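Local coordinates for aldolase (Klebsiella pneumoniae, PDB 6VOQ), which belongs to the class II aldolase and adducin family and carries a zinc ion in a site formed by one glutamate and three histidines, at residues Gly29-Leu41 with His79-Val93. Residues are numbered along the deposited sequence; the frame is centred on the assembly and turned at random.
Sequences GNLSLLLPDGNLL and HRAVYLHNPACKAIV
H79 reaches across to two polar side chains of strand 30-34, one at each ring nitrogen. ND1 is hydrogen-bonded to S32 OG at 2.7 Å, near the ring plane. On the other side NE2 donates to N30 OD1, with the amide plane turned 55° from the ring; this bond, very short and far from straight, is doubtful in detail. Partners at both nitrogens would probably limit the turning of the imidazole, and I92 CG2 lies over one face. Next in the helix, R80 lays its CG alongside L40 CD2, while its guanidinium NH1 bonds to L62 O.

One turn further on, Y83 brings its phenol OH to the same S32 OG, hydrogen-bonded at 2.8 Å, so this one serine oxygen ties together two helix side chains. With chi1 at 71°, OG stands between its own backbone N and carbonyl carbon, on the helix side of the sheet. L40 CD1 covers one face of the tyrosine, a CH-pi contact 3.7 Å from the ring centroid, and L34 slides past the ring in the opposite direction, its CG against Y83 CD1.

After two turns, Y83 to N86 and N86 to C89, K90 O accepts from L34 N at 2.8 Å; a water also bridges K90 O and L34 O. A91 faces L33 in a non-hydrogen-bonded antiparallel pair, CB to CB at 4.0 Å. I92 and S32 make the hydrogen-bonded pair, exchanging two nearly straight backbone bonds, and V93 ends beside L31, CG2 against CD2.

Strands 30-34 and 91-94 are central neighbours in the mixed sheet, flanked by 40-42 and 162-167. L31, L33 and V93 meet helices 4-20 and 170-190 on one face; helix 76-83 packs on the other, itself backed by helix 140-149. N30, weakly bonded to zinc ligand E75, brings this junction to the metal site's margin.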
ATOM      1  N   GLY A  29       0.341   2.360 -18.501  1.00 41.40           N
ATOM      2  CA  GLY A  29       1.780   2.227 -18.455  1.00 39.07           C
ATOM      3  C   GLY A  29       2.318   1.426 -19.622  1.00 41.10           C
ATOM      4  O   GLY A  29       1.626   0.599 -20.224  1.00 55.10           O
ATOM      5  N   ASN A  30       3.579   1.678 -19.954  1.00 31.02           N
ATOM      6  CA  ASN A  30       4.255   0.908 -20.983  1.00 37.80           C
ATOM      7  C   ASN A  30       5.760   0.997 -20.763  1.00 32.92           C
ATOM      8  O   ASN A  30       6.259   1.934 -20.137  1.00 32.24           O
ATOM      9  CB  ASN A  30       3.870   1.387 -22.383  1.00 27.29           C
ATOM     10  CG  ASN A  30       3.763   2.885 -22.472  1.00 46.70           C
ATOM     11  OD1 ASN A  30       4.764   3.582 -22.612  1.00 49.82           O
ATOM     12  ND2 ASN A  30       2.540   3.395 -22.390  1.00 45.70           N
ATOM     13  N   LEU A  31       6.466  -0.008 -21.265  1.00 31.78           N
ATOM     14  CA  LEU A  31       7.908  -0.109 -21.146  1.00 28.42           C
ATOM     15  C   LEU A  31       8.495  -0.248 -22.539  1.00 29.91           C
ATOM     16  O   LEU A  31       7.877  -0.843 -23.428  1.00 31.18           O
ATOM     17  CB  LEU A  31       8.330  -1.315 -20.261  1.00 23.22           C
ATOM     18  CG  LEU A  31       7.530  -1.520 -18.962  1.00 28.10           C
ATOM     19  CD1 LEU A  31       7.870  -2.835 -18.276  1.00 25.34           C
ATOM     20  CD2 LEU A  31       7.741  -0.358 -18.004  1.00 28.60           C
ATOM     21  N   SER A  32       9.681   0.323 -22.734  1.00 26.25           N
ATOM     22  CA  SER A  32      10.436   0.071 -23.955  1.00 32.66           C
ATOM     23  C   SER A  32      11.925  -0.017 -23.635  1.00 34.11           C
ATOM     24  O   SER A  32      12.398   0.533 -22.634  1.00 36.17           O
ATOM     25  CB  SER A  32      10.180   1.151 -25.016  1.00 28.71           C
ATOM     26  OG  SER A  32      10.772   2.394 -24.663  1.00 35.78           O
ATOM     27  N   LEU A  33      12.658  -0.713 -24.500  1.00 32.17           N
ATOM     28  CA  LEU A  33      14.107  -0.789 -24.378  1.00 35.49           C
ATOM     29  C   LEU A  33      14.719  -1.044 -25.749  1.00 38.34           C
ATOM     30  O   LEU A  33      14.124  -1.713 -26.601  1.00 27.40           O
ATOM     31  CB  LEU A  33      14.539  -1.878 -23.380  1.00 34.26           C
ATOM     32  CG  LEU A  33      14.122  -3.338 -23.621  1.00 35.08           C
ATOM     33  CD1 LEU A  33      15.070  -4.049 -24.566  1.00 27.46           C
ATOM     34  CD2 LEU A  33      14.058  -4.099 -22.302  1.00 35.97           C
ATOM     35  N   LEU A  34      15.918  -0.509 -25.951  1.00 32.75           N
ATOM     36  CA  LEU A  34      16.639  -0.698 -27.203  1.00 32.33           C
ATOM     37  C   LEU A  34      17.211  -2.106 -27.284  1.00 38.09           C
ATOM     38  O   LEU A  34      17.877  -2.571 -26.356  1.00 41.36           O
ATOM     39  CB  LEU A  34      17.768   0.322 -27.329  1.00 40.58           C
ATOM     40  CG  LEU A  34      17.392   1.613 -28.050  1.00 50.88           C
ATOM     41  CD1 LEU A  34      18.568   2.581 -28.067  1.00 55.50           C
ATOM     42  CD2 LEU A  34      16.911   1.303 -29.463  1.00 49.95           C
ATOM     43  N   LEU A  35      16.966  -2.768 -28.398  1.00 41.45           N
ATOM     44  CA  LEU A  35      17.540  -4.074 -28.656  1.00 39.95           C
ATOM     45  C   LEU A  35      18.944  -3.921 -29.228  1.00 43.03           C
ATOM     46  O   LEU A  35      19.337  -2.829 -29.654  1.00 46.12           O
ATOM     47  CB  LEU A  35      16.645  -4.855 -29.614  1.00 33.36           C
ATOM     48  CG  LEU A  35      15.287  -5.257 -29.020  1.00 38.21           C
ATOM     49  CD1 LEU A  35      14.344  -5.781 -30.097  1.00 35.65           C
ATOM     50  CD2 LEU A  35      15.455  -6.282 -27.901  1.00 31.09           C
ATOM     51  N   PRO A  36      19.736  -4.997 -29.218  1.00 43.84           N
ATOM     52  CA  PRO A  36      21.083  -4.917 -29.811  1.00 46.14           C
ATOM     53  C   PRO A  36      21.107  -4.428 -31.248  1.00 48.92           C
ATOM     54  O   PRO A  36      22.060  -3.741 -31.634  1.00 55.17           O
ATOM     55  CB  PRO A  36      21.589  -6.360 -29.694  1.00 44.80           C
ATOM     56  CG  PRO A  36      20.918  -6.875 -28.464  1.00 45.81           C
ATOM     57  CD  PRO A  36      19.548  -6.234 -28.438  1.00 44.24           C
ATOM     58  N   ASP A  37      20.095  -4.751 -32.053  1.00 46.95           N
ATOM     59  CA  ASP A  37      20.066  -4.358 -33.459  1.00 49.66           C
ATOM     60  C   ASP A  37      19.546  -2.941 -33.670  1.00 55.21           C
ATOM     61  O   ASP A  37      19.296  -2.546 -34.816  1.00 61.75           O
ATOM     62  CB  ASP A  37      19.210  -5.342 -34.264  1.00 48.71           C
ATOM     63  CG  ASP A  37      17.803  -5.495 -33.703  1.00 49.43           C
ATOM     64  OD1 ASP A  37      17.410  -4.688 -32.835  1.00 44.44           O
ATOM     65  OD2 ASP A  37      17.086  -6.423 -34.136  1.00 53.04           O
ATOM     66  N   GLY A  38      19.360  -2.176 -32.597  1.00 41.36           N
ATOM     67  CA  GLY A  38      18.849  -0.834 -32.709  1.00 46.13           C
ATOM     68  C   GLY A  38      17.346  -0.719 -32.764  1.00 43.80           C
ATOM     69  O   GLY A  38      16.829   0.401 -32.742  1.00 53.35           O
ATOM     70  N   ASN A  39      16.623  -1.829 -32.839  1.00 38.54           N
ATOM     71  CA  ASN A  39      15.173  -1.764 -32.793  1.00 43.00           C
ATOM     72  C   ASN A  39      14.686  -1.660 -31.349  1.00 43.49           C
ATOM     73  O   ASN A  39      15.441  -1.814 -30.384  1.00 39.37           O
ATOM     74  CB  ASN A  39      14.560  -2.983 -33.472  1.00 35.64           C
ATOM     75  CG  ASN A  39      14.785  -2.978 -34.970  1.00 40.34           C
ATOM     76  OD1 ASN A  39      14.680  -1.942 -35.622  1.00 43.14           O
ATOM     77  ND2 ASN A  39      15.129  -4.135 -35.519  1.00 39.72           N
ATOM     78  N   LEU A  40      13.391  -1.413 -31.210  1.00 41.74           N
ATOM     79  CA  LEU A  40      12.771  -1.136 -29.925  1.00 36.71           C
ATOM     80  C   LEU A  40      11.903  -2.318 -29.513  1.00 37.65           C
ATOM     81  O   LEU A  40      11.036  -2.752 -30.278  1.00 33.61           O
ATOM     82  CB  LEU A  40      11.931   0.137 -30.010  1.00 40.49           C
ATOM     83  CG  LEU A  40      11.893   0.986 -28.755  1.00 43.96           C
ATOM     84  CD1 LEU A  40      13.301   1.120 -28.200  1.00 50.23           C
ATOM     85  CD2 LEU A  40      11.307   2.327 -29.095  1.00 43.75           C
ATOM     86  N   LEU A  41      12.148  -2.839 -28.317  1.00 37.84           N
ATOM     87  CA  LEU A  41      11.240  -3.781 -27.678  1.00 34.40           C
ATOM     88  C   LEU A  41      10.278  -2.983 -26.803  1.00 38.01           C
ATOM     89  O   LEU A  41      10.704  -2.098 -26.055  1.00 43.70           O
ATOM     90  CB  LEU A  41      12.024  -4.802 -26.848  1.00 29.25           C
ATOM     91  CG  LEU A  41      11.226  -5.889 -26.123  1.00 31.99           C
ATOM     92  CD1 LEU A  41      10.754  -6.940 -27.122  1.00 27.84           C
ATOM     93  CD2 LEU A  41      12.046  -6.536 -24.999  1.00 30.71           C
ATOM     94  N   HIS A  79       7.767   7.400 -26.877  1.00 35.27           N
ATOM     95  CA  HIS A  79       9.001   6.712 -26.516  1.00 26.10           C
ATOM     96  C   HIS A  79      10.065   6.931 -27.583  1.00 30.28           C
ATOM     97  O   HIS A  79      11.201   7.308 -27.277  1.00 35.34           O
ATOM     98  CB  HIS A  79       8.745   5.219 -26.359  1.00 38.40           C
ATOM     99  CG  HIS A  79       8.090   4.839 -25.075  1.00 34.15           C
ATOM    100  ND1 HIS A  79       8.638   3.918 -24.210  1.00 31.63           N
ATOM    101  CD2 HIS A  79       6.917   5.230 -24.523  1.00 31.26           C
ATOM    102  CE1 HIS A  79       7.836   3.765 -23.172  1.00 32.65           C
ATOM    103  NE2 HIS A  79       6.788   4.552 -23.337  1.00 36.27           N
ATOM    104  N   ARG A  80       9.710   6.677 -28.847  1.00 30.12           N
ATOM    105  CA  ARG A  80      10.665   6.790 -29.945  1.00 34.70           C
ATOM    106  C   ARG A  80      11.242   8.189 -30.046  1.00 33.37           C
ATOM    107  O   ARG A  80      12.441   8.341 -30.294  1.00 38.17           O
ATOM    108  CB  ARG A  80       9.998   6.409 -31.269  1.00 36.90           C
ATOM    109  CG  ARG A  80       9.491   4.977 -31.296  1.00 45.16           C
ATOM    110  CD  ARG A  80       9.068   4.551 -32.685  1.00 45.49           C
ATOM    111  NE  ARG A  80       7.717   4.987 -33.006  1.00 45.25           N
ATOM    112  CZ  ARG A  80       7.424   5.929 -33.896  1.00 46.35           C
ATOM    113  NH1 ARG A  80       8.391   6.548 -34.563  1.00 43.88           N
ATOM    114  NH2 ARG A  80       6.156   6.246 -34.123  1.00 48.70           N
ATOM    115  N   ALA A  81      10.409   9.217 -29.859  1.00 33.59           N
ATOM    116  CA  ALA A  81      10.898  10.590 -29.905  1.00 39.16           C
ATOM    117  C   ALA A  81      12.075  10.797 -28.962  1.00 35.76           C
ATOM    118  O   ALA A  81      13.046  11.470 -29.324  1.00 39.74           O
ATOM    119  CB  ALA A  81       9.768  11.565 -29.573  1.00 28.86           C
ATOM    120  N   VAL A  82      12.029  10.193 -27.773  1.00 27.65           N
ATOM    121  CA  VAL A  82      13.141  10.316 -26.833  1.00 32.22           C
ATOM    122  C   VAL A  82      14.387   9.621 -27.376  1.00 31.73           C
ATOM    123  O   VAL A  82      15.478  10.200 -27.398  1.00 30.17           O
ATOM    124  CB  VAL A  82      12.745   9.758 -25.457  1.00 26.31           C
ATOM    125  CG1 VAL A  82      13.935   9.832 -24.497  1.00 26.13           C
ATOM    126  CG2 VAL A  82      11.544  10.501 -24.914  1.00 25.36           C
ATOM    127  N   TYR A  83      14.246   8.361 -27.795  1.00 31.37           N
ATOM    128  CA  TYR A  83      15.389   7.619 -28.320  1.00 37.29           C
ATOM    129  C   TYR A  83      16.053   8.361 -29.468  1.00 36.26           C
ATOM    130  O   TYR A  83      17.281   8.384 -29.564  1.00 36.30           O
ATOM    131  CB  TYR A  83      14.961   6.232 -28.798  1.00 39.19           C
ATOM    132  CG  TYR A  83      14.579   5.276 -27.699  1.00 36.70           C
ATOM    133  CD1 TYR A  83      15.547   4.701 -26.893  1.00 31.39           C
ATOM    134  CD2 TYR A  83      13.246   4.933 -27.478  1.00 28.18           C
ATOM    135  CE1 TYR A  83      15.197   3.815 -25.891  1.00 31.71           C
ATOM    136  CE2 TYR A  83      12.887   4.065 -26.470  1.00 27.50           C
ATOM    137  CZ  TYR A  83      13.866   3.502 -25.685  1.00 27.57           C
ATOM    138  OH  TYR A  83      13.527   2.621 -24.686  1.00 30.56           O
ATOM    139  N   LEU A  84      15.255   8.963 -30.356  1.00 34.58           N
ATOM    140  CA  LEU A  84      15.777   9.614 -31.549  1.00 32.84           C
ATOM    141  C   LEU A  84      16.540  10.896 -31.248  1.00 37.11           C
ATOM    142  O   LEU A  84      17.154  11.454 -32.166  1.00 42.59           O
ATOM    143  CB  LEU A  84      14.636   9.909 -32.523  1.00 43.81           C
ATOM    144  CG  LEU A  84      14.035   8.712 -33.251  1.00 40.29           C
ATOM    145  CD1 LEU A  84      12.686   9.099 -33.820  1.00 34.97           C
ATOM    146  CD2 LEU A  84      14.970   8.235 -34.361  1.00 35.27           C
ATOM    147  N   HIS A  85      16.519  11.380 -30.002  1.00 38.49           N
ATOM    148  CA  HIS A  85      17.230  12.602 -29.647  1.00 37.23           C
ATOM    149  C   HIS A  85      18.004  12.451 -28.344  1.00 38.64           C
ATOM    150  O   HIS A  85      18.284  13.445 -27.667  1.00 47.33           O
ATOM    151  CB  HIS A  85      16.260  13.777 -29.585  1.00 33.68           C
ATOM    152  CG  HIS A  85      15.627  14.055 -30.903  1.00 36.91           C
ATOM    153  ND1 HIS A  85      14.488  13.408 -31.326  1.00 39.85           N
ATOM    154  CD2 HIS A  85      16.026  14.830 -31.937  1.00 37.97           C
ATOM    155  CE1 HIS A  85      14.188  13.801 -32.550  1.00 36.38           C
ATOM    156  NE2 HIS A  85      15.105  14.666 -32.943  1.00 41.64           N
ATOM    157  N   ASN A  86      18.369  11.223 -27.991  1.00 35.58           N
ATOM    158  CA  ASN A  86      19.235  10.976 -26.845  1.00 35.86           C
ATOM    159  C   ASN A  86      19.885   9.609 -26.991  1.00 38.97           C
ATOM    160  O   ASN A  86      19.269   8.596 -26.639  1.00 38.39           O
ATOM    161  CB  ASN A  86      18.449  11.051 -25.538  1.00 30.20           C
ATOM    162  CG  ASN A  86      19.313  10.788 -24.329  1.00 36.84           C
ATOM    163  OD1 ASN A  86      20.534  10.708 -24.435  1.00 38.57           O
ATOM    164  ND2 ASN A  86      18.682  10.662 -23.162  1.00 36.19           N
ATOM    165  N   PRO A  87      21.111   9.524 -27.512  1.00 34.05           N
ATOM    166  CA  PRO A  87      21.725   8.200 -27.676  1.00 40.23           C
ATOM    167  C   PRO A  87      22.061   7.523 -26.363  1.00 36.63           C
ATOM    168  O   PRO A  87      22.297   6.309 -26.362  1.00 41.74           O
ATOM    169  CB  PRO A  87      22.979   8.482 -28.521  1.00 36.89           C
ATOM    170  CG  PRO A  87      23.233   9.928 -28.382  1.00 40.03           C
ATOM    171  CD  PRO A  87      21.900  10.587 -28.153  1.00 41.22           C
ATOM    172  N   ALA A  88      22.060   8.249 -25.245  1.00 36.58           N
ATOM    173  CA  ALA A  88      22.302   7.614 -23.956  1.00 33.33           C
ATOM    174  C   ALA A  88      21.087   6.852 -23.443  1.00 40.79           C
ATOM    175  O   ALA A  88      21.215   6.062 -22.503  1.00 48.96           O
ATOM    176  CB  ALA A  88      22.738   8.659 -22.929  1.00 33.44           C
ATOM    177  N   CYS A  89      19.924   7.051 -24.048  1.00 30.69           N
ATOM    178  CA  CYS A  89      18.686   6.455 -23.567  1.00 36.02           C
ATOM    179  C   CYS A  89      18.547   5.058 -24.157  1.00 34.62           C
ATOM    180  O   CYS A  89      18.416   4.906 -25.371  1.00 32.88           O
ATOM    181  CB  CYS A  89      17.504   7.341 -23.945  1.00 31.26           C
ATOM    182  SG  CYS A  89      15.917   6.615 -23.555  1.00 38.99           S
ATOM    183  N   LYS A  90      18.583   4.037 -23.301  1.00 29.50           N
ATOM    184  CA  LYS A  90      18.466   2.655 -23.733  1.00 29.95           C
ATOM    185  C   LYS A  90      17.162   2.002 -23.307  1.00 33.05           C
ATOM    186  O   LYS A  90      16.892   0.867 -23.722  1.00 42.62           O
ATOM    187  CB  LYS A  90      19.642   1.826 -23.192  1.00 36.08           C
ATOM    188  CG  LYS A  90      21.013   2.413 -23.481  1.00 38.78           C
ATOM    189  CD  LYS A  90      21.281   2.491 -24.976  1.00 46.69           C
ATOM    190  CE  LYS A  90      22.687   3.010 -25.258  1.00 55.58           C
ATOM    191  NZ  LYS A  90      23.023   3.035 -26.716  1.00 64.75           N
ATOM    192  N   ALA A  91      16.357   2.681 -22.495  1.00 27.71           N
ATOM    193  CA  ALA A  91      15.127   2.128 -21.957  1.00 29.26           C
ATOM    194  C   ALA A  91      14.308   3.267 -21.389  1.00 32.25           C
ATOM    195  O   ALA A  91      14.852   4.238 -20.853  1.00 34.05           O
ATOM    196  CB  ALA A  91      15.384   1.069 -20.880  1.00 27.09           C
ATOM    197  N   ILE A  92      12.990   3.130 -21.517  1.00 25.18           N
ATOM    198  CA  ILE A  92      12.036   4.136 -21.087  1.00 24.29           C
ATOM    199  C   ILE A  92      10.946   3.444 -20.293  1.00 26.52           C
ATOM    200  O   ILE A  92      10.410   2.416 -20.725  1.00 29.48           O
ATOM    201  CB  ILE A  92      11.422   4.905 -22.271  1.00 28.59           C
ATOM    202  CG1 ILE A  92      12.456   5.794 -22.941  1.00 24.87           C
ATOM    203  CG2 ILE A  92      10.253   5.757 -21.802  1.00 25.85           C
ATOM    204  CD1 ILE A  92      11.847   6.633 -24.054  1.00 27.07           C
ATOM    205  N   VAL A  93      10.623   4.008 -19.135  1.00 29.05           N
ATOM    206  CA  VAL A  93       9.519   3.559 -18.305  1.00 23.34           C
ATOM    207  C   VAL A  93       8.493   4.678 -18.303  1.00 23.60           C
ATOM    208  O   VAL A  93       8.805   5.818 -17.942  1.00 29.86           O
ATOM    209  CB  VAL A  93       9.986   3.219 -16.882  1.00 26.17           C
ATOM    210  CG1 VAL A  93       8.802   3.148 -15.905  1.00 23.86           C
ATOM    211  CG2 VAL A  93      10.749   1.914 -16.896  1.00 31.05           C
TER
HETATM  212  O   HOH W   1      18.478  -1.706 -23.731  1.00 44.04           O